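Toll-like receptor 6, Variable lymphocyte receptor B (Mus musculus, PDB 3A79) probably recognises bacterial diacylated lipopeptides together with TLR2 through its leucine-rich-repeat ectodomain, here fused to a hagfish variable lymphocyte receptor fragment as an engineered hybrid. Local coordinates at residues L252-W263 and V278-T289. Sequence-based numbering, arbitrary orientation.
Sequences LNVTLQHIETTW and VEYLNIYNLTIT. With NAG (2-acetamido-2-deoxy-beta-D-glucopyranose), chain E; NAG (2-acetamido-2-deoxy-beta-D-glucopyranose), chain F.
Tyr280 lays one face of its ring against the N-acetylglucosamine that is covalently attached to Asn253 ND2, a CH-pi contact with sugar C6 over the ring centre, 3.3 Å from Tyr280 CZ. Asn253 CG stands beside its own backbone N (chi1 -61°), which brings OD1 within 3.3 Å of Tyr280 CB and lets it accept a weak hydrogen bond from Tyr280 N. Replacing Tyr280 by an alanine removes the ring, and the sugar on Asn253 would probably lose its aromatic platform and be freer to swing. The backbones pair as a parallel ladder: Val254 N bonds Tyr280 O at 2.9 Å, and Asn282 N returns to Val254 O at 2.8 Å, while a bulge shifts the register between Leu252 and Val254. On the face carrying Val254, Val278 and Leu281, Val254 CG2 meets Val278 CG2 at 3.9 Å and its CG1 lies alongside Leu281 CD1; Phe273 of helix 263-273 touches Val254 and Leu281. Past the corner at His258, where Asn285 carries a second sugar, Thr287 N bonds Ile259 O at 2.9 Å. These adjacent parallel strands of the Toll-like receptor 6 leucine-rich-repeat solenoid thus join an apolar side, covered by helix 263-273, to a glycosylated edge where the Asn253 sugar rests on Tyr280.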
# COMPACT_ATOMS: atom_id res chain seq x y z
N LEU B 252 -7.31 -21.76 -31.77
CA LEU B 252 -8.06 -20.52 -31.75
C LEU B 252 -7.96 -19.89 -30.38
O LEU B 252 -7.68 -20.56 -29.39
CB LEU B 252 -9.54 -20.73 -32.12
CG LEU B 252 -10.53 -21.15 -31.02
CD1 LEU B 252 -11.95 -20.78 -31.41
CD2 LEU B 252 -10.44 -22.64 -30.72
N ASN B 253 -8.19 -18.58 -30.33
CA ASN B 253 -8.23 -17.87 -29.08
C ASN B 253 -9.68 -17.78 -28.61
O ASN B 253 -10.61 -17.79 -29.41
CB ASN B 253 -7.62 -16.47 -29.25
CG ASN B 253 -6.15 -16.52 -29.69
OD1 ASN B 253 -5.44 -17.49 -29.41
ND2 ASN B 253 -5.69 -15.45 -30.36
N VAL B 254 -9.88 -17.73 -27.29
CA VAL B 254 -11.21 -17.53 -26.72
C VAL B 254 -11.20 -16.35 -25.74
O VAL B 254 -10.29 -16.20 -24.91
CB VAL B 254 -11.76 -18.82 -26.07
CG1 VAL B 254 -12.99 -18.53 -25.24
CG2 VAL B 254 -12.11 -19.82 -27.14
N THR B 255 -12.22 -15.50 -25.85
CA THR B 255 -12.36 -14.38 -24.95
C THR B 255 -13.75 -14.31 -24.33
O THR B 255 -14.76 -14.23 -25.03
CB THR B 255 -12.06 -13.08 -25.66
OG1 THR B 255 -10.69 -13.09 -26.06
CG2 THR B 255 -12.32 -11.91 -24.74
N LEU B 256 -13.78 -14.37 -23.00
CA LEU B 256 -15.00 -14.21 -22.22
C LEU B 256 -15.07 -12.79 -21.63
O LEU B 256 -14.15 -12.37 -20.95
CB LEU B 256 -15.02 -15.27 -21.11
CG LEU B 256 -15.69 -16.63 -21.41
CD1 LEU B 256 -15.58 -17.02 -22.88
CD2 LEU B 256 -15.18 -17.76 -20.49
N GLN B 257 -16.14 -12.05 -21.91
CA GLN B 257 -16.30 -10.67 -21.41
C GLN B 257 -17.53 -10.52 -20.55
O GLN B 257 -18.61 -10.98 -20.91
CB GLN B 257 -16.40 -9.67 -22.55
CG GLN B 257 -15.21 -8.77 -22.72
CD GLN B 257 -15.39 -7.82 -23.88
OE1 GLN B 257 -14.70 -7.92 -24.89
NE2 GLN B 257 -16.34 -6.88 -23.74
N HIS B 258 -17.38 -9.87 -19.40
CA HIS B 258 -18.51 -9.68 -18.50
C HIS B 258 -19.17 -10.96 -17.95
O HIS B 258 -20.39 -11.03 -17.85
CB HIS B 258 -19.53 -8.79 -19.19
CG HIS B 258 -18.91 -7.65 -19.93
ND1 HIS B 258 -19.00 -7.52 -21.30
CD2 HIS B 258 -18.15 -6.62 -19.50
CE1 HIS B 258 -18.34 -6.44 -21.68
NE2 HIS B 258 -17.82 -5.87 -20.60
N ILE B 259 -18.36 -11.94 -17.58
CA ILE B 259 -18.86 -13.20 -17.01
C ILE B 259 -19.07 -13.06 -15.51
O ILE B 259 -18.13 -12.85 -14.77
CB ILE B 259 -17.84 -14.34 -17.17
CG1 ILE B 259 -16.98 -14.12 -18.40
CG2 ILE B 259 -18.52 -15.68 -17.21
CD1 ILE B 259 -15.84 -13.18 -18.15
N GLU B 260 -20.31 -13.19 -15.08
CA GLU B 260 -20.59 -13.32 -13.66
C GLU B 260 -20.92 -14.77 -13.44
O GLU B 260 -21.85 -15.29 -14.05
CB GLU B 260 -21.80 -12.49 -13.26
CG GLU B 260 -22.48 -13.05 -12.03
CD GLU B 260 -23.90 -12.55 -11.88
OE1 GLU B 260 -24.76 -13.36 -11.45
OE2 GLU B 260 -24.14 -11.37 -12.20
N THR B 261 -20.18 -15.43 -12.56
CA THR B 261 -20.29 -16.87 -12.46
C THR B 261 -19.97 -17.37 -11.06
O THR B 261 -19.26 -16.72 -10.32
CB THR B 261 -19.37 -17.58 -13.50
OG1 THR B 261 -18.89 -18.80 -12.96
CG2 THR B 261 -18.16 -16.73 -13.81
N THR B 262 -20.51 -18.52 -10.71
CA THR B 262 -20.07 -19.25 -9.53
C THR B 262 -18.58 -19.55 -9.59
O THR B 262 -17.97 -19.52 -10.66
CB THR B 262 -20.81 -20.59 -9.41
OG1 THR B 262 -22.15 -20.34 -9.00
CG2 THR B 262 -20.16 -21.49 -8.39
N TRP B 263 -17.97 -19.85 -8.45
CA TRP B 263 -16.62 -20.38 -8.47
C TRP B 263 -16.64 -21.81 -9.02
O TRP B 263 -15.84 -22.15 -9.90
CB TRP B 263 -15.92 -20.31 -7.10
CG TRP B 263 -14.49 -20.77 -7.18
CD1 TRP B 263 -13.91 -21.80 -6.49
CD2 TRP B 263 -13.48 -20.24 -8.05
NE1 TRP B 263 -12.60 -21.94 -6.87
CE2 TRP B 263 -12.30 -20.99 -7.82
CE3 TRP B 263 -13.45 -19.21 -9.00
CZ2 TRP B 263 -11.11 -20.73 -8.49
CZ3 TRP B 263 -12.25 -18.96 -9.67
CH2 TRP B 263 -11.10 -19.71 -9.41
N VAL B 278 -7.62 -24.57 -27.56
CA VAL B 278 -7.56 -23.14 -27.28
C VAL B 278 -6.16 -22.75 -26.81
O VAL B 278 -5.69 -23.23 -25.78
CB VAL B 278 -8.62 -22.73 -26.25
CG1 VAL B 278 -8.51 -21.25 -25.94
CG2 VAL B 278 -10.02 -23.06 -26.77
N GLU B 279 -5.50 -21.91 -27.60
CA GLU B 279 -4.12 -21.49 -27.35
C GLU B 279 -4.05 -20.32 -26.37
O GLU B 279 -3.30 -20.34 -25.40
CB GLU B 279 -3.41 -21.12 -28.66
CG GLU B 279 -1.88 -21.09 -28.55
CD GLU B 279 -1.20 -20.56 -29.81
OE1 GLU B 279 -1.83 -19.79 -30.57
OE2 GLU B 279 -0.01 -20.91 -30.01
N TYR B 280 -4.84 -19.28 -26.63
CA TYR B 280 -4.94 -18.17 -25.70
C TYR B 280 -6.36 -18.02 -25.16
O TYR B 280 -7.31 -17.89 -25.92
CB TYR B 280 -4.48 -16.87 -26.36
CG TYR B 280 -3.00 -16.84 -26.66
CD1 TYR B 280 -2.48 -17.58 -27.71
CD2 TYR B 280 -2.13 -16.06 -25.91
CE1 TYR B 280 -1.13 -17.55 -28.01
CE2 TYR B 280 -0.77 -16.02 -26.20
CZ TYR B 280 -0.28 -16.78 -27.26
OH TYR B 280 1.07 -16.78 -27.59
N LEU B 281 -6.48 -18.04 -23.84
CA LEU B 281 -7.76 -17.82 -23.16
C LEU B 281 -7.74 -16.49 -22.42
O LEU B 281 -6.84 -16.25 -21.62
CB LEU B 281 -8.01 -18.95 -22.18
CG LEU B 281 -9.34 -18.87 -21.45
CD1 LEU B 281 -10.44 -18.63 -22.46
CD2 LEU B 281 -9.57 -20.15 -20.71
N ASN B 282 -8.72 -15.64 -22.69
CA ASN B 282 -8.80 -14.32 -22.05
C ASN B 282 -10.13 -14.07 -21.38
O ASN B 282 -11.19 -14.35 -21.95
CB ASN B 282 -8.55 -13.21 -23.07
CG ASN B 282 -7.34 -13.47 -23.93
OD1 ASN B 282 -6.21 -13.31 -23.49
ND2 ASN B 282 -7.57 -13.88 -25.18
N ILE B 283 -10.09 -13.54 -20.17
CA ILE B 283 -11.31 -13.22 -19.43
C ILE B 283 -11.27 -11.77 -18.95
O ILE B 283 -10.29 -11.33 -18.37
CB ILE B 283 -11.51 -14.20 -18.25
CG1 ILE B 283 -11.67 -15.62 -18.78
CG2 ILE B 283 -12.71 -13.80 -17.41
CD1 ILE B 283 -11.46 -16.69 -17.72
N TYR B 284 -12.34 -11.03 -19.22
CA TYR B 284 -12.43 -9.60 -18.91
C TYR B 284 -13.64 -9.31 -18.03
O TYR B 284 -14.75 -9.68 -18.38
CB TYR B 284 -12.56 -8.79 -20.20
CG TYR B 284 -11.27 -8.57 -20.95
CD1 TYR B 284 -10.39 -7.56 -20.57
CD2 TYR B 284 -10.93 -9.35 -22.06
CE1 TYR B 284 -9.20 -7.34 -21.26
CE2 TYR B 284 -9.74 -9.13 -22.76
CZ TYR B 284 -8.88 -8.12 -22.35
OH TYR B 284 -7.70 -7.89 -23.02
N ASN B 285 -13.44 -8.64 -16.90
CA ASN B 285 -14.56 -8.28 -16.03
C ASN B 285 -15.30 -9.54 -15.55
O ASN B 285 -16.49 -9.73 -15.78
CB ASN B 285 -15.47 -7.26 -16.75
CG ASN B 285 -16.72 -6.89 -15.97
OD1 ASN B 285 -16.76 -6.94 -14.74
ND2 ASN B 285 -17.75 -6.47 -16.72
N LEU B 286 -14.55 -10.39 -14.85
CA LEU B 286 -15.09 -11.56 -14.16
C LEU B 286 -15.66 -11.21 -12.77
O LEU B 286 -15.09 -10.39 -12.05
CB LEU B 286 -13.97 -12.61 -14.00
CG LEU B 286 -14.20 -13.82 -13.10
CD1 LEU B 286 -15.21 -14.73 -13.73
CD2 LEU B 286 -12.90 -14.54 -12.89
N THR B 287 -16.78 -11.84 -12.41
CA THR B 287 -17.40 -11.66 -11.09
C THR B 287 -17.68 -13.00 -10.39
O THR B 287 -18.67 -13.66 -10.69
CB THR B 287 -18.74 -10.87 -11.19
OG1 THR B 287 -18.55 -9.67 -11.94
CG2 THR B 287 -19.26 -10.51 -9.82
N ILE B 288 -16.80 -13.41 -9.46
CA ILE B 288 -16.98 -14.64 -8.68
C ILE B 288 -18.21 -14.54 -7.76
O ILE B 288 -18.39 -13.54 -7.07
CB ILE B 288 -15.75 -14.93 -7.80
CG1 ILE B 288 -14.44 -14.69 -8.57
CG2 ILE B 288 -15.81 -16.31 -7.23
CD1 ILE B 288 -14.26 -15.54 -9.80
N THR B 289 -19.04 -15.58 -7.70
CA THR B 289 -20.42 -15.33 -7.30
C THR B 289 -21.04 -15.78 -5.98
O THR B 289 -21.41 -14.91 -5.18
CB THR B 289 -21.40 -15.47 -8.46
OG1 THR B 289 -21.64 -14.16 -8.99
CG2 THR B 289 -22.72 -16.08 -8.02
C1 NAG E . -4.31 -15.58 -30.76
C2 NAG E . -4.21 -14.80 -32.09
C3 NAG E . -2.93 -14.00 -32.37
C4 NAG E . -2.04 -13.72 -31.18
C5 NAG E . -2.12 -14.77 -30.09
C6 NAG E . -1.54 -14.13 -28.84
C7 NAG E . -4.20 -16.99 -33.26
C8 NAG E . -2.86 -17.52 -32.79
N2 NAG E . -4.40 -15.67 -33.24
O3 NAG E . -3.30 -12.76 -32.94
O4 NAG E . -0.69 -13.58 -31.61
O5 NAG E . -3.46 -15.09 -29.75
O6 NAG E . -2.26 -12.94 -28.60
O7 NAG E . -5.07 -17.76 -33.67
C1 NAG F . -18.91 -6.05 -15.96
C2 NAG F . -19.30 -4.76 -16.70
C3 NAG F . -20.72 -4.27 -16.42
C4 NAG F . -21.74 -5.38 -16.18
C5 NAG F . -21.19 -6.62 -15.48
C6 NAG F . -22.20 -7.76 -15.61
C7 NAG F . -17.57 -3.12 -17.30
C8 NAG F . -16.21 -2.72 -16.82
N2 NAG F . -18.39 -3.68 -16.38
O3 NAG F . -21.12 -3.52 -17.54
O4 NAG F . -22.83 -4.85 -15.45
O5 NAG F . -19.94 -7.03 -16.01
O6 NAG F . -21.75 -8.92 -14.94
O7 NAG F . -17.87 -2.90 -18.48